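Ethylbenzene dehydrogenase alpha-subunit (Aromatoleum aromaticum, PDB 2IVF) is the molybdenum-bearing alpha-subunit of a molybdopterin oxidoreductase and holds two guanine dinucleotide pterin cofactors together with an iron/sulfur cluster. Local coordinates at residues Ile250-Cys254 and Ser255-Tyr259; Gly454-Met457 and Glu458-Leu461. All coordinates share one frame; numbering follows the deposited sequence.

In the fold
Both contacts lie deep in the molybdopterin oxidoreductase region, with centres about 16 Å apart, and they meet beside the guanosine end of MGD. Contact 1 is the turn from strand 249-253 of a four-stranded parallel sheet into helix 257-260, and it follows the dinucleotide from guanine to pterin. Contact 2, later in the chain, is the first two turns of helix 454-467. The two touch directly: C254 SG packs on M457 CE at 3.7 Å, and T253 CG2 lies 4.0 Å from L461 CD1. M457 also touches MGD. The W257 side chain of contact 1 is about 11 Å from the iron/sulfur cluster.

Contact 1 (Ile250-Cys254 and Ser255-Tyr259); sequences IFMTC and SNWSY. With MGD (2-amino-5,6-dimercapto-7-methyl-3,7,8a,9-tetrahydro-8-oxa-1,3,9,10-tetraaza-anthracen-4-one guanosine dinucleotide), chain M.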
ATOM      1  N   ILE A 250      -5.702  -1.529  23.146  1.00 22.09           N
ATOM      2  CA  ILE A 250      -5.519  -2.169  21.842  1.00 22.92           C
ATOM      3  C   ILE A 250      -4.029  -2.409  21.607  1.00 24.19           C
ATOM      4  O   ILE A 250      -3.196  -1.471  21.688  1.00 24.50           O
ATOM      5  CB  ILE A 250      -6.059  -1.303  20.690  1.00 23.47           C
ATOM      6  CG1 ILE A 250      -7.559  -1.009  20.872  1.00 22.02           C
ATOM      7  CG2 ILE A 250      -5.748  -1.960  19.317  1.00 20.61           C
ATOM      8  CD1 ILE A 250      -8.122   0.191  20.094  1.00 22.96           C
ATOM      9  N   PHE A 251      -3.683  -3.650  21.317  1.00 24.49           N
ATOM     10  CA  PHE A 251      -2.317  -4.042  20.962  1.00 23.91           C
ATOM     11  C   PHE A 251      -2.183  -4.409  19.492  1.00 25.78           C
ATOM     12  O   PHE A 251      -2.734  -5.428  19.047  1.00 25.42           O
ATOM     13  CB  PHE A 251      -1.870  -5.274  21.784  1.00 25.20           C
ATOM     14  CG  PHE A 251      -1.625  -4.992  23.208  1.00 23.93           C
ATOM     15  CD1 PHE A 251      -0.423  -4.433  23.630  1.00 19.78           C
ATOM     16  CD2 PHE A 251      -2.569  -5.323  24.156  1.00 23.88           C
ATOM     17  CE1 PHE A 251      -0.195  -4.162  24.963  1.00 22.92           C
ATOM     18  CE2 PHE A 251      -2.331  -5.089  25.487  1.00 23.71           C
ATOM     19  CZ  PHE A 251      -1.157  -4.480  25.898  1.00 24.23           C
ATOM     20  N   MET A 252      -1.442  -3.590  18.736  1.00 23.82           N
ATOM     21  CA  MET A 252      -1.076  -3.900  17.355  1.00 23.46           C
ATOM     22  C   MET A 252       0.293  -4.515  17.422  1.00 24.03           C
ATOM     23  O   MET A 252       1.228  -3.835  17.839  1.00 24.13           O
ATOM     24  CB  MET A 252      -1.026  -2.621  16.522  1.00 23.26           C
ATOM     25  CG  MET A 252      -2.389  -1.984  16.375  1.00 23.19           C
ATOM     26  SD  MET A 252      -3.332  -2.958  15.177  1.00 29.06           S
ATOM     27  CE  MET A 252      -4.983  -2.773  15.779  1.00 29.88           C
ATOM     28  N   THR A 253       0.429  -5.787  17.029  1.00 22.88           N
ATOM     29  CA  THR A 253       1.691  -6.483  17.228  1.00 23.19           C
ATOM     30  C   THR A 253       1.978  -7.338  16.010  1.00 24.30           C
ATOM     31  O   THR A 253       1.048  -7.818  15.364  1.00 24.76           O
ATOM     32  CB  THR A 253       1.657  -7.344  18.491  1.00 24.15           C
ATOM     33  OG1 THR A 253       2.936  -7.945  18.633  1.00 22.15           O
ATOM     34  CG2 THR A 253       0.550  -8.412  18.481  1.00 20.85           C
ATOM     35  N   CYS A 254       3.250  -7.484  15.661  1.00 23.62           N
ATOM     36  CA  CYS A 254       3.613  -8.250  14.474  1.00 22.91           C
ATOM     37  C   CYS A 254       2.761  -7.822  13.293  1.00 23.86           C
ATOM     38  O   CYS A 254       2.415  -8.638  12.489  1.00 22.46           O
ATOM     39  CB  CYS A 254       3.467  -9.747  14.730  1.00 23.50           C
ATOM     40  SG  CYS A 254       4.781 -10.301  15.771  1.00 25.96           S
ATOM     41  N   SER A 255       2.443  -6.529  13.191  1.00 22.12           N
ATOM     42  CA  SER A 255       1.489  -6.070  12.195  1.00 22.61           C
ATOM     43  C   SER A 255       1.788  -4.586  11.900  1.00 22.65           C
ATOM     44  O   SER A 255       2.555  -3.957  12.631  1.00 21.01           O
ATOM     45  CB  SER A 255       0.063  -6.292  12.710  1.00 24.38           C
ATOM     46  OG  SER A 255      -0.250  -5.378  13.753  1.00 23.47           O
ATOM     47  N   ASN A 256       1.219  -4.057  10.822  1.00 21.68           N
ATOM     48  CA  ASN A 256       1.546  -2.711  10.362  1.00 21.63           C
ATOM     49  C   ASN A 256       0.371  -2.164   9.551  1.00 21.93           C
ATOM     50  O   ASN A 256       0.463  -1.963   8.336  1.00 22.32           O
ATOM     51  CB  ASN A 256       2.815  -2.749   9.534  1.00 21.25           C
ATOM     52  CG  ASN A 256       3.256  -1.391   9.091  1.00 21.43           C
ATOM     53  OD1 ASN A 256       2.916  -0.387   9.691  1.00 22.65           O
ATOM     54  ND2 ASN A 256       3.986  -1.358   8.006  1.00 23.87           N
ATOM     55  N   TRP A 257      -0.747  -2.005  10.242  1.00 23.29           N
ATOM     56  CA  TRP A 257      -1.979  -1.527   9.609  1.00 21.38           C
ATOM     57  C   TRP A 257      -1.851  -0.284   8.723  1.00 22.18           C
ATOM     58  O   TRP A 257      -2.651  -0.126   7.787  1.00 22.03           O
ATOM     59  CB  TRP A 257      -3.027  -1.269  10.650  1.00 21.74           C
ATOM     60  CG  TRP A 257      -3.828  -2.464  11.082  1.00 21.19           C
ATOM     61  CD1 TRP A 257      -3.484  -3.791  10.976  1.00 23.14           C
ATOM     62  CD2 TRP A 257      -5.063  -2.429  11.756  1.00 23.96           C
ATOM     63  NE1 TRP A 257      -4.475  -4.579  11.501  1.00 23.18           N
ATOM     64  CE2 TRP A 257      -5.460  -3.764  11.999  1.00 21.54           C
ATOM     65  CE3 TRP A 257      -5.912  -1.408  12.120  1.00 22.19           C
ATOM     66  CZ2 TRP A 257      -6.678  -4.080  12.624  1.00 21.70           C
ATOM     67  CZ3 TRP A 257      -7.087  -1.716  12.731  1.00 23.82           C
ATOM     68  CH2 TRP A 257      -7.473  -3.025  12.961  1.00 23.27           C
ATOM     69  N   SER A 258      -0.945   0.648   9.061  1.00 21.74           N
ATOM     70  CA  SER A 258      -0.720   1.802   8.187  1.00 22.75           C
ATOM     71  C   SER A 258      -0.487   1.314   6.765  1.00 23.67           C
ATOM     72  O   SER A 258      -1.054   1.816   5.830  1.00 24.35           O
ATOM     73  CB  SER A 258       0.487   2.586   8.618  1.00 23.22           C
ATOM     74  OG  SER A 258       0.769   3.625   7.696  1.00 24.59           O
ATOM     75  N   TYR A 259       0.384   0.335   6.618  1.00 23.30           N
ATOM     76  CA  TYR A 259       0.618  -0.285   5.328  1.00 23.34           C
ATOM     77  C   TYR A 259      -0.487  -1.245   4.926  1.00 23.34           C
ATOM     78  O   TYR A 259      -0.953  -1.246   3.776  1.00 23.86           O
ATOM     79  CB  TYR A 259       1.908  -1.107   5.343  1.00 22.56           C
ATOM     80  CG  TYR A 259       3.177  -0.304   5.188  1.00 21.49           C
ATOM     81  CD1 TYR A 259       3.269   1.025   5.620  1.00 24.75           C
ATOM     82  CD2 TYR A 259       4.291  -0.883   4.643  1.00 22.41           C
ATOM     83  CE1 TYR A 259       4.452   1.736   5.450  1.00 25.06           C
ATOM     84  CE2 TYR A 259       5.476  -0.188   4.453  1.00 24.32           C
ATOM     85  CZ  TYR A 259       5.561   1.114   4.863  1.00 23.94           C
ATOM     86  OH  TYR A 259       6.758   1.767   4.685  1.00 24.13           O
TER
HETATM   87  PB  MGD M1986       3.275  -7.504   8.335  1.00 13.50           P
HETATM   88  O1B MGD M1986       3.177  -6.544   7.201  1.00 13.53           O
HETATM   89  O2B MGD M1986       4.224  -8.629   8.136  1.00 16.27           O
HETATM   90  O3B MGD M1986       1.916  -8.145   8.813  1.00 15.54           O
HETATM   91  O3A MGD M1986       0.094  -7.569   7.129  1.00 13.42           O
HETATM   92  PA  MGD M1986       0.381  -7.623   8.697  1.00 14.85           P
HETATM   93  O1A MGD M1986       0.191  -6.252   9.182  1.00 13.45           O
HETATM   94  O2A MGD M1986      -0.397  -8.683   9.310  1.00 13.70           O
HETATM   95  O5' MGD M1986       3.712  -6.722   9.670  1.00 15.42           O
HETATM   96  C5' MGD M1986       4.879  -5.887   9.641  1.00 10.50           C
HETATM   97  C4' MGD M1986       5.286  -5.508  11.063  1.00 12.02           C
HETATM   98  O4' MGD M1986       5.764  -6.653  11.753  1.00 14.93           O
HETATM   99  C3' MGD M1986       6.525  -4.669  10.855  1.00 12.42           C
HETATM  100  O3' MGD M1986       6.104  -3.311  10.801  1.00 13.73           O
HETATM  101  C2' MGD M1986       7.354  -4.973  12.110  1.00 15.07           C
HETATM  102  O2' MGD M1986       7.447  -3.793  12.930  1.00 17.21           O
HETATM  103  C1' MGD M1986       6.556  -6.088  12.809  1.00 14.09           C
HETATM  104  N9  MGD M1986       7.500  -7.109  13.322  1.00 13.82           N
HETATM  105  C8  MGD M1986       8.443  -7.788  12.651  1.00 15.66           C
HETATM  106  N7  MGD M1986       9.061  -8.660  13.455  1.00 15.10           N
HETATM  107  C5  MGD M1986       8.471  -8.532  14.671  1.00 16.12           C
HETATM  108  C6  MGD M1986       8.640  -9.098  15.927  1.00 15.83           C
HETATM  109  O6  MGD M1986       9.497  -9.943  16.215  1.00 15.84           O
HETATM  110  N1  MGD M1986       7.784  -8.673  16.947  1.00 16.39           N
HETATM  111  C2  MGD M1986       6.787  -7.696  16.799  1.00 15.83           C
HETATM  112  N2  MGD M1986       6.004  -7.333  17.873  1.00 13.58           N
HETATM  113  N3  MGD M1986       6.626  -7.181  15.573  1.00 13.40           N
HETATM  114  C4  MGD M1986       7.452  -7.561  14.551  1.00 14.16           C
HETATM  115  C10 MGD M1986       0.205  -8.695   6.337  1.00 14.53           C
HETATM  116  C11 MGD M1986      -1.026  -8.791   5.470  1.00 13.30           C
HETATM  117  O11 MGD M1986      -1.114  -7.637   4.739  1.00 13.50           O
HETATM  118  C12 MGD M1986      -1.090 -10.040   4.579  1.00 15.42           C
HETATM  119  S12 MGD M1986      -0.441 -11.588   5.103  1.00 15.44           S
HETATM  120  C13 MGD M1986      -1.675  -9.956   3.340  1.00 14.58           C
HETATM  121  S13 MGD M1986      -1.770 -11.372   2.351  1.00 14.84           S
HETATM  122  C14 MGD M1986      -2.203  -8.658   2.835  1.00 16.59           C
HETATM  123  N15 MGD M1986      -1.165  -8.105   1.919  1.00 14.50           N
HETATM  124  C16 MGD M1986      -1.017  -6.718   1.731  1.00 14.22           C
HETATM  125  C17 MGD M1986      -0.177  -6.175   0.793  1.00 13.16           C
HETATM  126  O17 MGD M1986       0.535  -6.899   0.056  1.00 15.69           O
HETATM  127  N18 MGD M1986      -0.109  -4.770   0.701  1.00 14.02           N
HETATM  128  C19 MGD M1986      -0.854  -3.941   1.481  1.00 12.14           C
HETATM  129  N19 MGD M1986      -0.707  -2.611   1.312  1.00 14.20           N
HETATM  130  N20 MGD M1986      -1.636  -4.508   2.410  1.00 13.91           N
HETATM  131  C21 MGD M1986      -1.752  -5.841   2.522  1.00 12.01           C
HETATM  132  N22 MGD M1986      -2.583  -6.399   3.489  1.00 14.92           N
HETATM  133  C23 MGD M1986      -2.363  -7.700   4.049  1.00 14.40           C
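M252 and W257 make the main side-chain contact between strand end and helix start, while just ahead the backbone bonds of I250 and F251 join the strand to strands 277-281 and 440-444. The M252 side chain leaves beside its backbone N (chi1 -66°) and bends again at chi2, which carries its thioether over one face of the W257 indole. M252 SD stands 3.9 Å from the centroid of the five-membered ring of W257, a Met-aromatic contact. The methyl M252 CE sits 3.6 Å from the centroid of the six-membered ring of W257 and only 6° off its normal, a CH-pi contact, so SD and CE lie over one face of the indole, one above each ring, and the two side chains cross at about a right angle.

At T253 the chain reaches the end of its strand in a parallel sheet, where the turn into the following helix receives the dinucleotide. The carbonyl O of T253 faces S255 OG at 3.2 Å, at best a weak hydrogen bond, since the hydroxyl proton may go instead to Y443 O. T253 OG1 approaches the guanine amino nitrogen N2 of MGD to 3.2 Å. C254 then takes a left-handed backbone conformation, and C254 SG lies 3.4 Å from the guanine C2 of MGD. Beyond it, the backbone N of N256, at the N-cap position, donates to the phosphate oxygen O1A of MGD over 2.9 Å, with an N-H...O angle of 147°. T288 OG1 bonds to N256 OD1 and S258 N. At the pterin end, MGD N19 donates to Y259 O at 2.8 Å, while Y259 OH bonds to D133 of the beta-subunit.

Contact 2 (Gly454-Met457 and Glu458-Leu461); sequences GDLM and ERSL
The first two turns of helix 454-467 are joined by regular i to i+4 backbone hydrogen bonds, from E458 N to G454 O through to L461 N to M457 O. S460 adds to this pattern. With its hydroxyl placed beside its own backbone N (chi1 -59°), S460 OG turns back and donates to L456 O at 2.8 Å. S460 N donates to the same oxygen, L456 O, at 3.1 Å, and the two donors come from opposite faces of the carbonyl plane, so L456 O is held twice.

L456 and R459 run side by side, pointing the same way, and L456 CD2 comes within 3.6 Å of R459 NH1. The guanidinium does not touch the D455 carboxylate, as D455 OD2 and R459 NH1 are 5.7 Å apart. A water lying in the guanidinium plane spans the gap, its O accepting from R459 NH1 at 2.9 Å and giving D455 OD2 a weak bond. Further partners hold these groups: R459 NH2 bonds to F814 O, D455 OD2 to H944 NE2 and OD1 to K941 (a salt bridge), and E458 OE2 to S448 OG. The serine hydroxyl bonded to the carbonyl four residues back is a familiar arrangement of alpha-helices.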
ATOM      1  N   GLY A 454       7.017 -17.879  16.458  1.00 22.05           N
ATOM      2  CA  GLY A 454       5.792 -17.088  16.574  1.00 22.29           C
ATOM      3  C   GLY A 454       4.767 -17.824  17.431  1.00 22.10           C
ATOM      4  O   GLY A 454       3.951 -17.203  18.074  1.00 24.28           O
ATOM      5  N   ASP A 455       4.782 -19.152  17.404  1.00 21.83           N
ATOM      6  CA  ASP A 455       3.835 -19.916  18.218  1.00 21.20           C
ATOM      7  C   ASP A 455       4.052 -19.584  19.681  1.00 21.41           C
ATOM      8  O   ASP A 455       3.092 -19.306  20.379  1.00 21.36           O
ATOM      9  CB  ASP A 455       3.906 -21.448  17.967  1.00 22.36           C
ATOM     10  CG  ASP A 455       5.263 -22.035  18.167  1.00 23.92           C
ATOM     11  OD1 ASP A 455       6.290 -21.312  18.166  1.00 25.08           O
ATOM     12  OD2 ASP A 455       5.300 -23.282  18.246  1.00 28.24           O
ATOM     13  N   LEU A 456       5.313 -19.557  20.127  1.00 21.10           N
ATOM     14  CA  LEU A 456       5.630 -19.179  21.510  1.00 20.53           C
ATOM     15  C   LEU A 456       5.244 -17.789  21.846  1.00 20.51           C
ATOM     16  O   LEU A 456       4.747 -17.532  22.934  1.00 20.02           O
ATOM     17  CB  LEU A 456       7.107 -19.336  21.814  1.00 20.39           C
ATOM     18  CG  LEU A 456       7.552 -20.793  21.957  1.00 20.92           C
ATOM     19  CD1 LEU A 456       9.093 -20.829  22.115  1.00 19.32           C
ATOM     20  CD2 LEU A 456       6.868 -21.555  23.132  1.00 20.67           C
ATOM     21  N   MET A 457       5.500 -16.875  20.910  1.00 22.21           N
ATOM     22  CA  MET A 457       5.102 -15.488  21.068  1.00 23.33           C
ATOM     23  C   MET A 457       3.609 -15.324  21.213  1.00 23.42           C
ATOM     24  O   MET A 457       3.136 -14.523  22.025  1.00 21.28           O
ATOM     25  CB  MET A 457       5.591 -14.712  19.836  1.00 23.30           C
ATOM     26  CG  MET A 457       7.138 -14.706  19.694  1.00 24.47           C
ATOM     27  SD  MET A 457       7.800 -14.198  18.049  1.00 28.83           S
ATOM     28  CE  MET A 457       6.950 -12.668  17.703  1.00 28.17           C
ATOM     29  N   GLU A 458       2.861 -16.046  20.369  1.00 22.39           N
ATOM     30  CA  GLU A 458       1.406 -16.062  20.432  1.00 23.04           C
ATOM     31  C   GLU A 458       0.899 -16.756  21.699  1.00 22.41           C
ATOM     32  O   GLU A 458       0.020 -16.245  22.345  1.00 22.85           O
ATOM     33  CB  GLU A 458       0.804 -16.776  19.202  1.00 23.08           C
ATOM     34  CG  GLU A 458       0.945 -15.977  17.918  1.00 24.19           C
ATOM     35  CD  GLU A 458       0.815 -16.848  16.670  1.00 24.53           C
ATOM     36  OE1 GLU A 458       0.075 -17.840  16.764  1.00 25.47           O
ATOM     37  OE2 GLU A 458       1.440 -16.533  15.623  1.00 24.97           O
ATOM     38  N   ARG A 459       1.407 -17.934  22.041  1.00 22.57           N
ATOM     39  CA  ARG A 459       0.950 -18.575  23.269  1.00 21.82           C
ATOM     40  C   ARG A 459       1.101 -17.649  24.483  1.00 21.55           C
ATOM     41  O   ARG A 459       0.263 -17.613  25.391  1.00 21.33           O
ATOM     42  CB  ARG A 459       1.709 -19.876  23.472  1.00 22.25           C
ATOM     43  CG  ARG A 459       1.344 -20.897  22.464  1.00 22.69           C
ATOM     44  CD  ARG A 459       2.267 -22.112  22.580  1.00 21.71           C
ATOM     45  NE  ARG A 459       2.127 -22.790  23.873  1.00 19.59           N
ATOM     46  CZ  ARG A 459       3.032 -23.577  24.413  1.00 21.57           C
ATOM     47  NH1 ARG A 459       4.170 -23.814  23.788  1.00 22.99           N
ATOM     48  NH2 ARG A 459       2.786 -24.149  25.566  1.00 22.55           N
ATOM     49  N   SER A 460       2.177 -16.877  24.493  1.00 22.01           N
ATOM     50  CA  SER A 460       2.474 -16.025  25.626  1.00 22.22           C
ATOM     51  C   SER A 460       1.483 -14.877  25.671  1.00 22.36           C
ATOM     52  O   SER A 460       1.002 -14.514  26.732  1.00 23.54           O
ATOM     53  CB  SER A 460       3.920 -15.527  25.544  1.00 21.57           C
ATOM     54  OG  SER A 460       4.819 -16.582  25.530  1.00 23.26           O
ATOM     55  N   LEU A 461       1.160 -14.311  24.513  1.00 22.02           N
ATOM     56  CA  LEU A 461       0.115 -13.268  24.443  1.00 20.99           C
ATOM     57  C   LEU A 461      -1.222 -13.844  24.887  1.00 21.07           C
ATOM     58  O   LEU A 461      -1.916 -13.256  25.710  1.00 20.49           O
ATOM     59  CB  LEU A 461      -0.001 -12.690  23.019  1.00 20.34           C
ATOM     60  CG  LEU A 461      -1.031 -11.582  22.723  1.00 21.25           C
ATOM     61  CD1 LEU A 461      -0.593 -10.742  21.459  1.00 18.61           C
ATOM     62  CD2 LEU A 461      -2.442 -12.172  22.511  1.00 19.79           C
TER
HETATM   63  O   HOH W   1       5.409 -23.614  21.168  1.00 18.27           O